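Ferric vibriobactin ABC transporter, periplasmic ferric vibriobactin-binding protein (Vibrio cholerae, PDB 3R5T) binds the iron(III) complex of the siderophore vibriobactin in the periplasm, probably to hand it to a membrane ABC transporter for import. Local coordinates at residues E199-P202 with A203-A206; I209-D213 with F214-H218; I217-E220 with H221-Q224; L244-P247 with I248-N251. All blocks are in the same frame, centred on the assembly; numbering follows the deposited sequence. Where two conformers were deposited one is given.

Interaction 1 (E199-P202 with A203-A206)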
loop_
_atom_site.group_PDB
_atom_site.type_symbol
_atom_site.label_atom_id
_atom_site.label_comp_id
_atom_site.label_asym_id
_atom_site.label_seq_id
_atom_site.Cartn_x
_atom_site.Cartn_y
_atom_site.Cartn_z
ATOM N N GLU A 199 5.238 5.386 -16.843
ATOM C CA GLU A 199 4.892 3.968 -16.778
ATOM C C GLU A 199 6.050 3.152 -17.343
ATOM O O GLU A 199 6.601 3.490 -18.386
ATOM C CB GLU A 199 3.613 3.681 -17.577
ATOM C CG GLU A 199 3.190 2.201 -17.666
ATOM C CD GLU A 199 2.350 1.726 -16.472
ATOM O OE1 GLU A 199 1.810 0.604 -16.520
ATOM O OE2 GLU A 199 2.226 2.467 -15.488
ATOM N N PRO A 200 6.439 2.078 -16.638
ATOM C CA PRO A 200 7.486 1.206 -17.186
ATOM C C PRO A 200 6.950 0.448 -18.400
ATOM O O PRO A 200 5.764 0.119 -18.439
ATOM C CB PRO A 200 7.773 0.223 -16.038
ATOM C CG PRO A 200 6.504 0.204 -15.236
ATOM C CD PRO A 200 5.876 1.567 -15.377
ATOM N N ASP A 201 7.799 0.205 -19.389
ATOM C CA ASP A 201 7.383 -0.526 -20.582
ATOM C C ASP A 201 6.938 -1.931 -20.189
ATOM O O ASP A 201 7.719 -2.686 -19.616
ATOM C CB ASP A 201 8.548 -0.584 -21.570
ATOM C CG ASP A 201 8.158 -1.156 -22.926
ATOM O OD1 ASP A 201 7.225 -1.975 -22.999
ATOM O OD2 ASP A 201 8.816 -0.794 -23.927
ATOM N N PRO A 202 5.677 -2.289 -20.481
ATOM C CA PRO A 202 5.169 -3.612 -20.090
ATOM C C PRO A 202 6.023 -4.760 -20.624
ATOM O O PRO A 202 6.054 -5.849 -20.039
ATOM C CB PRO A 202 3.766 -3.648 -20.708
ATOM C CG PRO A 202 3.370 -2.208 -20.830
ATOM C CD PRO A 202 4.643 -1.462 -21.130
ATOM N N ALA A 203 6.720 -4.517 -21.726
ATOM C CA ALA A 203 7.555 -5.555 -22.316
ATOM C C ALA A 203 8.740 -5.933 -21.428
ATOM O O ALA A 203 9.404 -6.938 -21.668
ATOM C CB ALA A 203 8.041 -5.129 -23.697
ATOM N N TRP A 204 8.998 -5.130 -20.401
ATOM C CA TRP A 204 10.149 -5.346 -19.540
ATOM C C TRP A 204 9.875 -6.376 -18.449
ATOM O O TRP A 204 10.740 -6.615 -17.619
ATOM C CB TRP A 204 10.551 -4.049 -18.836
ATOM C CG TRP A 204 11.041 -2.921 -19.708
ATOM C CD1 TRP A 204 11.449 -2.986 -21.002
ATOM C CD2 TRP A 204 11.236 -1.571 -19.288
ATOM N NE1 TRP A 204 11.854 -1.738 -21.435
ATOM C CE2 TRP A 204 11.744 -0.856 -20.391
ATOM C CE3 TRP A 204 11.022 -0.895 -18.080
ATOM C CZ2 TRP A 204 12.024 0.502 -20.327
ATOM C CZ3 TRP A 204 11.298 0.455 -18.020
ATOM C CH2 TRP A 204 11.802 1.137 -19.133
ATOM N N GLN A 205 8.679 -6.957 -18.420
ATOM C CA GLN A 205 8.348 -7.917 -17.365
ATOM C C GLN A 205 9.414 -9.005 -17.243
ATOM O O GLN A 205 9.766 -9.645 -18.235
ATOM C CB GLN A 205 6.995 -8.578 -17.607
ATOM C CG GLN A 205 6.631 -9.606 -16.532
ATOM C CD GLN A 205 5.300 -10.264 -16.804
ATOM O OE1 GLN A 205 4.257 -9.603 -16.819
ATOM N NE2 GLN A 205 5.326 -11.571 -17.040
ATOM N N ALA A 206 9.895 -9.226 -16.022
ATOM C CA ALA A 206 10.902 -10.245 -15.774
ATOM C C ALA A 206 10.213 -11.565 -15.451
ATOM O O ALA A 206 9.451 -11.657 -14.495
ATOM C CB ALA A 206 11.829 -9.801 -14.617
#

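Interaction 2 (I209-D213 with F214-H218). With VBN ((4S,5R)-N-{3-[(2,3-dihydroxybenzoyl)amino]propyl}-2-(2,3-dihydroxyphenyl)-N-[3-({[(4S,5R)-2-(2,3-dihydroxyphenyl)-5-met hyl-4,5-dihydro-1,3-oxazol-4-yl]carbonyl}amino)propyl]-5-methyl-4,5-dihydro-1,3-oxazole-4-carboxamide), chain B.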
loop_
_atom_site.group_PDB
_atom_site.type_symbol
_atom_site.label_atom_id
_atom_site.label_comp_id
_atom_site.label_asym_id
_atom_site.label_seq_id
_atom_site.Cartn_x
_atom_site.Cartn_y
_atom_site.Cartn_z
ATOM N N ILE A 209 5.622 -14.322 -13.929
ATOM C CA ILE A 209 4.620 -13.886 -12.950
ATOM C C ILE A 209 4.110 -12.469 -13.220
ATOM O O ILE A 209 4.900 -11.522 -13.313
ATOM C CB ILE A 209 5.170 -13.922 -11.516
ATOM C CG1 ILE A 209 5.773 -15.297 -11.188
ATOM C CG2 ILE A 209 4.078 -13.568 -10.522
ATOM C CD1 ILE A 209 4.781 -16.444 -11.247
ATOM N N VAL A 210 2.795 -12.329 -13.343
ATOM C CA VAL A 210 2.176 -11.025 -13.609
ATOM C C VAL A 210 1.933 -10.274 -12.307
ATOM O O VAL A 210 1.452 -10.844 -11.336
ATOM C CB VAL A 210 0.835 -11.190 -14.340
ATOM C CG1 VAL A 210 0.124 -9.842 -14.494
ATOM C CG2 VAL A 210 1.066 -11.862 -15.703
ATOM N N HIS A 211 2.328 -9.007 -12.283
ATOM C CA HIS A 211 2.050 -8.121 -11.161
ATOM C C HIS A 211 1.395 -6.844 -11.650
ATOM O O HIS A 211 1.802 -6.285 -12.676
ATOM C CB HIS A 211 3.335 -7.744 -10.436
ATOM C CG HIS A 211 4.036 -8.896 -9.803
ATOM N ND1 HIS A 211 3.675 -9.406 -8.573
ATOM C CD2 HIS A 211 5.110 -9.606 -10.212
ATOM C CE1 HIS A 211 4.505 -10.389 -8.255
ATOM N NE2 HIS A 211 5.377 -10.534 -9.237
ATOM N N ARG A 212 0.411 -6.370 -10.895
ATOM C CA ARG A 212 -0.344 -5.182 -11.279
ATOM C C ARG A 212 0.149 -3.920 -10.571
ATOM O O ARG A 212 -0.149 -2.803 -11.024
ATOM C CB ARG A 212 -1.827 -5.418 -11.011
ATOM C CG ARG A 212 -2.405 -6.483 -11.932
ATOM C CD ARG A 212 -3.838 -6.870 -11.578
ATOM N NE ARG A 212 -3.903 -7.706 -10.381
ATOM C CZ ARG A 212 -3.566 -8.993 -10.346
ATOM N NH1 ARG A 212 -3.125 -9.599 -11.439
ATOM N NH2 ARG A 212 -3.668 -9.675 -9.217
ATOM N N ASP A 213 0.893 -4.095 -9.479
ATOM C CA ASP A 213 1.359 -2.968 -8.666
ATOM C C ASP A 213 2.692 -2.388 -9.150
ATOM O O ASP A 213 2.773 -1.211 -9.537
ATOM C CB ASP A 213 1.401 -3.333 -7.153
ATOM C CG ASP A 213 2.270 -4.566 -6.810
ATOM O OD1 ASP A 213 2.541 -5.421 -7.676
ATOM O OD2 ASP A 213 2.654 -4.680 -5.626
ATOM N N PHE A 214 3.727 -3.225 -9.117
ATOM C CA PHE A 214 5.032 -2.850 -9.644
ATOM C C PHE A 214 5.433 -3.859 -10.699
ATOM O O PHE A 214 5.294 -5.070 -10.488
ATOM C CB PHE A 214 6.102 -2.855 -8.536
ATOM C CG PHE A 214 6.058 -1.651 -7.619
ATOM C CD1 PHE A 214 7.089 -0.727 -7.614
ATOM C CD2 PHE A 214 4.984 -1.453 -6.765
ATOM C CE1 PHE A 214 7.047 0.373 -6.760
ATOM C CE2 PHE A 214 4.939 -0.348 -5.917
ATOM C CZ PHE A 214 5.970 0.569 -5.932
ATOM N N LEU A 215 5.969 -3.370 -11.813
ATOM C CA LEU A 215 6.508 -4.243 -12.845
ATOM C C LEU A 215 7.882 -4.683 -12.363
ATOM O O LEU A 215 8.752 -3.837 -12.102
ATOM C CB LEU A 215 6.651 -3.504 -14.187
ATOM C CG LEU A 215 6.984 -4.397 -15.388
ATOM C CD1 LEU A 215 5.827 -5.317 -15.700
ATOM C CD2 LEU A 215 7.293 -3.561 -16.616
ATOM N N ARG A 216 8.082 -5.996 -12.235
ATOM C CA ARG A 216 9.389 -6.542 -11.906
ATOM C C ARG A 216 10.211 -6.636 -13.186
ATOM O O ARG A 216 9.726 -7.147 -14.198
ATOM C CB ARG A 216 9.243 -7.910 -11.243
ATOM C CG ARG A 216 9.026 -7.851 -9.750
ATOM C CD ARG A 216 7.762 -7.137 -9.350
ATOM N NE ARG A 216 7.406 -7.548 -7.995
ATOM C CZ ARG A 216 6.283 -7.222 -7.373
ATOM N NH1 ARG A 216 5.395 -6.418 -7.951
ATOM N NH2 ARG A 216 6.072 -7.674 -6.139
ATOM N N ILE A 217 11.453 -6.145 -13.140
ATOM C CA ILE A 217 12.267 -6.002 -14.346
ATOM C C ILE A 217 13.740 -6.381 -14.097
ATOM O O ILE A 217 14.246 -6.220 -12.988
ATOM C CB ILE A 217 12.201 -4.540 -14.889
ATOM C CG1 ILE A 217 12.867 -3.578 -13.898
ATOM C CG2 ILE A 217 10.748 -4.124 -15.191
ATOM C CD1 ILE A 217 12.985 -2.152 -14.385
ATOM N N HIS A 218 14.431 -6.853 -15.137
ATOM C CA HIS A 218 15.882 -6.983 -15.050
ATOM C C HIS A 218 16.478 -5.613 -14.740
ATOM O O HIS A 218 15.979 -4.578 -15.213
ATOM C CB HIS A 218 16.486 -7.524 -16.339
ATOM C CG HIS A 218 16.087 -8.929 -16.658
ATOM N ND1 HIS A 218 16.234 -9.473 -17.915
ATOM C CD2 HIS A 218 15.549 -9.903 -15.888
ATOM C CE1 HIS A 218 15.806 -10.723 -17.907
ATOM N NE2 HIS A 218 15.380 -11.006 -16.690
HETATM C C VBN B . 10.058 -9.771 -2.159
HETATM N N VBN B . 7.578 -10.143 -1.793
HETATM O O VBN B . 9.967 -9.888 -3.335
HETATM C CA VBN B . 8.917 -10.166 -1.230
HETATM C CB VBN B . 9.003 -11.647 -0.702
HETATM C CAB VBN B . 8.782 -4.872 4.810
HETATM O OAC VBN B . 11.060 -4.968 -4.704
HETATM O OAD VBN B . 10.168 -8.843 2.993
HETATM O OAF VBN B . 5.570 -6.582 -2.839
HETATM O OAG VBN B . 3.607 -10.125 -5.207
HETATM O OAH VBN B . 4.625 -8.842 -1.036
HETATM O OAI VBN B . 8.124 -7.331 -2.847
HETATM O OAJ VBN B . 5.694 -9.499 -3.579
HETATM O OAK VBN B . 6.949 -7.894 0.002
HETATM C CAL VBN B . 7.044 -3.790 -4.844
HETATM C CAM VBN B . 4.745 -13.479 -4.049
HETATM C CAN VBN B . 3.640 -8.175 2.485
HETATM C CAO VBN B . 6.063 -4.594 -4.172
HETATM C CAP VBN B . 3.983 -12.478 -4.715
HETATM C CAQ VBN B . 3.520 -8.542 1.105
HETATM C CAR VBN B . 8.431 -4.188 -4.859
HETATM C CAS VBN B . 5.834 -13.129 -3.237
HETATM C CAT VBN B . 4.884 -7.749 3.015
HETATM C CAU VBN B . 12.812 -7.969 -3.019
HETATM C CAV VBN B . 12.767 -8.668 0.403
HETATM C CAW VBN B . 11.982 -7.588 -4.256
HETATM C CAX VBN B . 12.788 -8.337 1.913
HETATM C CAY VBN B . 12.513 -9.346 -2.420
HETATM C CAZ VBN B . 11.478 -9.347 -0.091
HETATM N NBB VBN B . 10.621 -7.117 -4.014
HETATM N NBC VBN B . 11.788 -7.322 2.238
HETATM N NBD VBN B . 8.328 -6.737 1.900
HETATM O OBF VBN B . 7.383 -6.828 4.043
HETATM C CBG VBN B . 10.266 -5.748 -4.310
HETATM C CBH VBN B . 10.473 -7.709 2.759
HETATM C CBJ VBN B . 7.407 -11.447 -2.378
HETATM C CBK VBN B . 6.472 -5.791 -3.515
HETATM C CBL VBN B . 4.325 -11.120 -4.569
HETATM C CBM VBN B . 4.652 -8.468 0.297
HETATM C CBN VBN B . 7.781 -6.175 -3.532
HETATM C CBO VBN B . 5.364 -10.802 -3.795
HETATM C CBP VBN B . 5.851 -8.056 0.814
HETATM C CBQ VBN B . 8.801 -5.334 -4.232
HETATM C CBR VBN B . 6.133 -11.835 -3.085
HETATM C CBS VBN B . 5.966 -7.660 2.221
HETATM C CBU VBN B . 8.757 -6.285 4.255
HETATM C CBW VBN B . 7.336 -7.328 2.743
HETATM C CBX VBN B . 9.452 -6.580 2.833
HETATM N NBY VBN B . 11.338 -9.429 -1.548
HETATM O OG1 VBN B . 8.139 -12.411 -1.652
HETATM C CG2 VBN B . 8.831 -11.894 0.788
HETATM O O HOH W 1 3.619 -7.103 -4.651
#

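Interaction 3 (I217-E220 with H221-Q224)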
loop_
_atom_site.group_PDB
_atom_site.type_symbol
_atom_site.label_atom_id
_atom_site.label_comp_id
_atom_site.label_asym_id
_atom_site.label_seq_id
_atom_site.Cartn_x
_atom_site.Cartn_y
_atom_site.Cartn_z
ATOM N N ILE A 217 11.453 -6.145 -13.140
ATOM C CA ILE A 217 12.267 -6.002 -14.346
ATOM C C ILE A 217 13.740 -6.381 -14.097
ATOM O O ILE A 217 14.246 -6.220 -12.988
ATOM C CB ILE A 217 12.201 -4.540 -14.889
ATOM C CG1 ILE A 217 12.867 -3.578 -13.898
ATOM C CG2 ILE A 217 10.748 -4.124 -15.191
ATOM C CD1 ILE A 217 12.985 -2.152 -14.385
ATOM N N HIS A 218 14.431 -6.853 -15.137
ATOM C CA HIS A 218 15.882 -6.983 -15.050
ATOM C C HIS A 218 16.478 -5.613 -14.740
ATOM O O HIS A 218 15.979 -4.578 -15.213
ATOM C CB HIS A 218 16.486 -7.524 -16.339
ATOM C CG HIS A 218 16.087 -8.929 -16.658
ATOM N ND1 HIS A 218 16.234 -9.473 -17.915
ATOM C CD2 HIS A 218 15.549 -9.903 -15.888
ATOM C CE1 HIS A 218 15.806 -10.723 -17.907
ATOM N NE2 HIS A 218 15.380 -11.006 -16.690
ATOM N N TYR A 219 17.539 -5.628 -13.938
ATOM C CA TYR A 219 18.228 -4.429 -13.489
ATOM C C TYR A 219 18.543 -3.455 -14.619
ATOM O O TYR A 219 18.345 -2.249 -14.468
ATOM C CB TYR A 219 19.528 -4.842 -12.810
ATOM C CG TYR A 219 20.479 -3.711 -12.494
ATOM C CD1 TYR A 219 21.671 -3.574 -13.193
ATOM C CD2 TYR A 219 20.191 -2.784 -11.502
ATOM C CE1 TYR A 219 22.563 -2.565 -12.904
ATOM C CE2 TYR A 219 21.075 -1.753 -11.210
ATOM C CZ TYR A 219 22.250 -1.647 -11.926
ATOM O OH TYR A 219 23.152 -0.656 -11.643
ATOM N N GLU A 220 19.039 -3.981 -15.734
ATOM C CA GLU A 220 19.464 -3.143 -16.862
ATOM C C GLU A 220 18.378 -2.186 -17.349
ATOM O O GLU A 220 18.678 -1.105 -17.862
ATOM C CB GLU A 220 19.946 -3.992 -18.052
ATOM C CG GLU A 220 21.288 -4.657 -17.843
ATOM C CD GLU A 220 21.241 -5.685 -16.741
ATOM O OE1 GLU A 220 20.207 -6.386 -16.640
ATOM O OE2 GLU A 220 22.233 -5.784 -15.982
ATOM N N HIS A 221 17.115 -2.581 -17.228
ATOM C CA HIS A 221 16.031 -1.714 -17.696
ATOM C C HIS A 221 15.936 -0.393 -16.932
ATOM O O HIS A 221 15.352 0.572 -17.443
ATOM C CB HIS A 221 14.678 -2.432 -17.671
ATOM C CG HIS A 221 14.540 -3.514 -18.700
ATOM N ND1 HIS A 221 14.591 -3.269 -20.056
ATOM C CD2 HIS A 221 14.329 -4.845 -18.566
ATOM C CE1 HIS A 221 14.429 -4.406 -20.713
ATOM N NE2 HIS A 221 14.269 -5.378 -19.831
ATOM N N LEU A 222 16.456 -0.355 -15.705
ATOM C CA LEU A 222 16.483 0.898 -14.949
ATOM C C LEU A 222 17.175 2.011 -15.719
ATOM O O LEU A 222 16.801 3.184 -15.598
ATOM C CB LEU A 222 17.172 0.718 -13.590
ATOM C CG LEU A 222 16.444 -0.077 -12.498
ATOM C CD1 LEU A 222 17.344 -0.170 -11.281
ATOM C CD2 LEU A 222 15.094 0.561 -12.135
ATOM N N THR A 223 18.171 1.655 -16.526
ATOM C CA THR A 223 18.887 2.667 -17.305
ATOM C C THR A 223 18.010 3.327 -18.360
ATOM O O THR A 223 18.376 4.363 -18.889
ATOM C CB THR A 223 20.120 2.100 -18.032
ATOM O OG1 THR A 223 19.702 1.173 -19.043
ATOM C CG2 THR A 223 21.077 1.422 -17.052
ATOM N N GLN A 224 16.858 2.720 -18.655
ATOM C CA GLN A 224 15.982 3.208 -19.721
ATOM C C GLN A 224 14.883 4.137 -19.221
ATOM O O GLN A 224 14.118 4.675 -20.027
ATOM C CB GLN A 224 15.381 2.026 -20.485
ATOM C CG GLN A 224 16.451 1.151 -21.140
ATOM C CD GLN A 224 15.883 -0.099 -21.799
ATOM O OE1 GLN A 224 15.360 -0.982 -21.132
ATOM N NE2 GLN A 224 16.008 -0.181 -23.122
#

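Interaction 4 (L244-P247 with I248-N251)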
loop_
_atom_site.group_PDB
_atom_site.type_symbol
_atom_site.label_atom_id
_atom_site.label_comp_id
_atom_site.label_asym_id
_atom_site.label_seq_id
_atom_site.Cartn_x
_atom_site.Cartn_y
_atom_site.Cartn_z
ATOM N N LEU A 244 21.473 7.158 -6.475
ATOM C CA LEU A 244 22.114 8.299 -7.128
ATOM C C LEU A 244 23.555 8.020 -7.532
ATOM O O LEU A 244 24.030 8.527 -8.552
ATOM C CB LEU A 244 22.103 9.492 -6.185
ATOM C CG LEU A 244 20.918 10.437 -6.196
ATOM C CD1 LEU A 244 20.672 10.963 -4.790
ATOM C CD2 LEU A 244 21.142 11.584 -7.211
ATOM N N HIS A 245 24.253 7.229 -6.727
ATOM C CA HIS A 245 25.671 6.973 -6.962
ATOM C C HIS A 245 25.952 5.643 -7.650
ATOM O O HIS A 245 27.105 5.266 -7.817
ATOM C CB HIS A 245 26.468 7.088 -5.658
ATOM C CG HIS A 245 26.578 8.491 -5.149
ATOM N ND1 HIS A 245 25.748 8.995 -4.172
ATOM C CD2 HIS A 245 27.403 9.505 -5.503
ATOM C CE1 HIS A 245 26.062 10.256 -3.938
ATOM N NE2 HIS A 245 27.063 10.591 -4.732
ATOM N N ASP A 246 24.904 4.937 -8.057
ATOM C CA ASP A 246 25.084 3.696 -8.797
ATOM C C ASP A 246 25.677 4.056 -10.155
ATOM O O ASP A 246 25.013 4.693 -10.960
ATOM C CB ASP A 246 23.736 2.997 -8.969
ATOM C CG ASP A 246 23.836 1.697 -9.742
ATOM O OD1 ASP A 246 24.835 1.489 -10.457
ATOM O OD2 ASP A 246 22.896 0.880 -9.643
ATOM N N PRO A 247 26.930 3.653 -10.414
ATOM C CA PRO A 247 27.626 4.113 -11.624
ATOM C C PRO A 247 26.904 3.727 -12.908
ATOM O O PRO A 247 26.976 4.459 -13.893
ATOM C CB PRO A 247 28.986 3.393 -11.558
ATOM C CG PRO A 247 29.136 2.985 -10.162
ATOM C CD PRO A 247 27.759 2.723 -9.629
ATOM N N ILE A 248 26.230 2.584 -12.902
ATOM C CA ILE A 248 25.499 2.156 -14.085
ATOM C C ILE A 248 24.379 3.146 -14.454
ATOM O O ILE A 248 24.096 3.352 -15.636
ATOM C CB ILE A 248 24.941 0.725 -13.905
ATOM C CG1 ILE A 248 26.079 -0.275 -13.639
ATOM C CG2 ILE A 248 24.084 0.321 -15.105
ATOM C CD1 ILE A 248 27.031 -0.440 -14.781
ATOM N N LEU A 249 23.790 3.791 -13.450
ATOM C CA LEU A 249 22.645 4.686 -13.660
ATOM C C LEU A 249 23.032 6.161 -13.830
ATOM O O LEU A 249 22.170 7.041 -13.836
ATOM C CB LEU A 249 21.660 4.546 -12.488
ATOM C CG LEU A 249 21.246 3.119 -12.132
ATOM C CD1 LEU A 249 20.298 3.111 -10.931
ATOM C CD2 LEU A 249 20.620 2.422 -13.330
ATOM N N LYS A 250 24.321 6.423 -14.005
ATOM C CA LYS A 250 24.840 7.784 -13.954
ATOM C C LYS A 250 24.166 8.740 -14.941
ATOM O O LYS A 250 24.110 9.949 -14.704
ATOM C CB LYS A 250 26.367 7.788 -14.152
ATOM C CG LYS A 250 26.854 7.227 -15.495
ATOM C CD LYS A 250 28.354 7.486 -15.732
ATOM C CE LYS A 250 29.244 6.528 -14.953
ATOM N NZ LYS A 250 29.250 5.134 -15.487
ATOM N N ASN A 251 23.639 8.196 -16.028
ATOM C CA ASN A 251 23.065 9.041 -17.075
ATOM C C ASN A 251 21.537 9.161 -17.025
ATOM O O ASN A 251 20.918 9.748 -17.917
ATOM C CB ASN A 251 23.556 8.583 -18.450
ATOM C CG ASN A 251 25.023 8.881 -18.659
ATOM O OD1 ASN A 251 25.500 9.959 -18.299
ATOM N ND2 ASN A 251 25.754 7.927 -19.230
#

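Interaction 1 (E199-P202 with A203-A206)
D201 folds back over A203 and W204 to form an Asx turn that runs into a 3-10 turn, in the loop between helix 185-192 and strand 214-217. The defining bond is that from A203 N to D201 OD1, 2.9 Å long with an N-H...O angle of 160°. The amide does not lie in the plane of the carboxylate but comes to it from above. P202 occupies the intervening position, where a proline has no amide proton to offer. The same aspartate also closes the main-chain turn, since W204 N donates to D201 O at 2.9 Å. One residue further on, Q205 N reaches P202 O over 3.3 Å, so two successive i+3 to i bonds give the chain its 3-10 character.

The aspartate keeps CG opposite its own N (chi1 -172°), which sends OD1 to the A203 amide and lays the methylene of CB over the indole. The methyl of A203 sits beside the accepting oxygen, CB 3.3 Å from D201 OD1. W204 turns CG away from its carbonyl carbon and swings the ring back beneath D201. The two side chains cross almost perpendicularly. P200 adds an apolar touch near the benzene half, CB to W204 CE3 at 4.0 Å. H221 stacks on the opposite face of the indole, so the ring is held between the Asx turn and the loop that follows strand 214-217. The CH-pi contact itself is nearly vertical: D201 CB stands 3.5 Å from the centroid of the five-membered ring of W204, only 13° off the ring normal.

Interaction 2 (I209-D213 with F214-H218)
H211 and R216 meet because both turn CG away from their carbonyl carbons (chi1 -64° and -86°), and R216 then bends at chi2, 62°. This brings its guanidinium flat onto the imidazole: the centres are 3.6 Å apart and the planes nearly parallel. CZ sits over the middle of the ring.

The rotation of the guanidinium is set at its edge. R216 NH1 donates to F214 O at 2.9 Å, almost exactly in its own plane, and to D213 OD1 at 3.0 Å in a salt bridge. D213 OD1 also takes the amide of F214 (N to OD1, 2.9 Å); both donors come from the same face of the carboxylate. The other oxygen, D213 OD2, is 2.8 Å from a water that also meets R216 NH2 and the vibriobactin oxygens OAG and OAF.

The siderophore's dihydroxybenzoyl ring lies loosely over the guanidinium face opposite H211, and R216 NH2 comes within 3.2 Å of vibriobactin OAJ. F214 presents a ring face to ligand atom CAL, 3.6 Å from CG. With iron(III) about 4 Å from the side chain of R216, this is one wall of the ferric siderophore pocket, at the edge strand 214-217 of a class III periplasmic binding protein.

Interaction 3 (I217-E220 with H221-Q224)
E220 O is gripped twice by T223: by the hydroxyl, with OG1 2.8 Å from E220 O and almost in line with the carbonyl bond, and by the amide, with N 3.1 Å from the same E220 O and well above the carbonyl plane. The hydroxyl gets there because T223 OG1 sits between its own N and carbonyl carbon (chi1 67°). Two further amides join the pattern, L222 N to Y219 O at 2.9 Å and H221 N to H218 O at 3.1 Å, which makes a run of overlapping i+3 to i turns. A side-chain bond fixes the imidazole: H221 ND1 donates to Q224 OE1 over 2.6 Å at 166°, with the amide oxygen close to the ring plane.

Outward from these bonds the contact is apolar. I217 CD1 lies 3.7 Å from H221 CB and also touches L222 CD2, the isoleucine and leucine crossing at about a right angle. L222 extends its other branch to the tyrosine, CD1 to Y219 CD2 at 3.9 Å.

The turns leave the end of strand 214-217 and lead toward strand 229-233. I217 packs on V179 and L222 on N177, both of the adjacent antiparallel strand 177-180, while the hydroxyl end of Y219 extends to D246 and T223 touches I248, both in the loop after helix 237-244.

Interaction 4 (L244-P247 with I248-N251)
I248 takes the carboxylate of D246 through its backbone, completing an Asx turn just beyond helix 237-244. I248 N donates to D246 OD1 over 3.0 Å at 138°, a bent bond that meets the oxygen on its anti side and out of the carboxylate plane. D246 reaches it by holding CG trans to the backbone N (chi1 180°). The branched CB of I248 stays beside the same oxygen, 3.5 Å from D246 OD1.

L249 closes the main-chain turn that accompanies the Asx turn, its N 2.9 Å from D246 O, with P247 and I248 between them. Its isobutyl group slants past the carboxylate: CD1 is 3.7 Å from D246 OD2, and CG is close to the same oxygen. That oxygen has its polar partners outside the turn, being hydrogen-bonded to the hydroxyls of Y219 and Y170, so both oxygens of the buried acid have partners. L249 also packs on L222, T223 and I255 of helix 253-256.

K250 comes last and makes two approaches to one carbonyl. Its amide forms a weak bond, N to P247 O at 3.3 Å. The side chain then curls back through two bends, chi3 and chi4 near 75°, so that CE passes 3.2 Å from P247 O and the ammonium nitrogen NZ ends 2.9 Å from that oxygen, above the carbonyl plane.

How the interactions relate
All four contacts fall in the half of the chain built on the mixed sheet and follow one another in numerical order, interactions 2 and 3 sharing I217 and H218. Interaction 1 packs beside strand 214-217, its centre about 8 Å from that of interaction 2, and A206 N probably bonds to R216 O. Interaction 3 continues from the end of the strand and touches both interaction 1, through W204 and H221, and interaction 4, through Y219 and D246. Interactions 2 and 4 do not touch: their centres are about 23 Å apart and their nearest atoms about 9 Å. From the siderophore at interaction 2, the chain thus leads through interaction 3 to interaction 4 beyond helix 237-244.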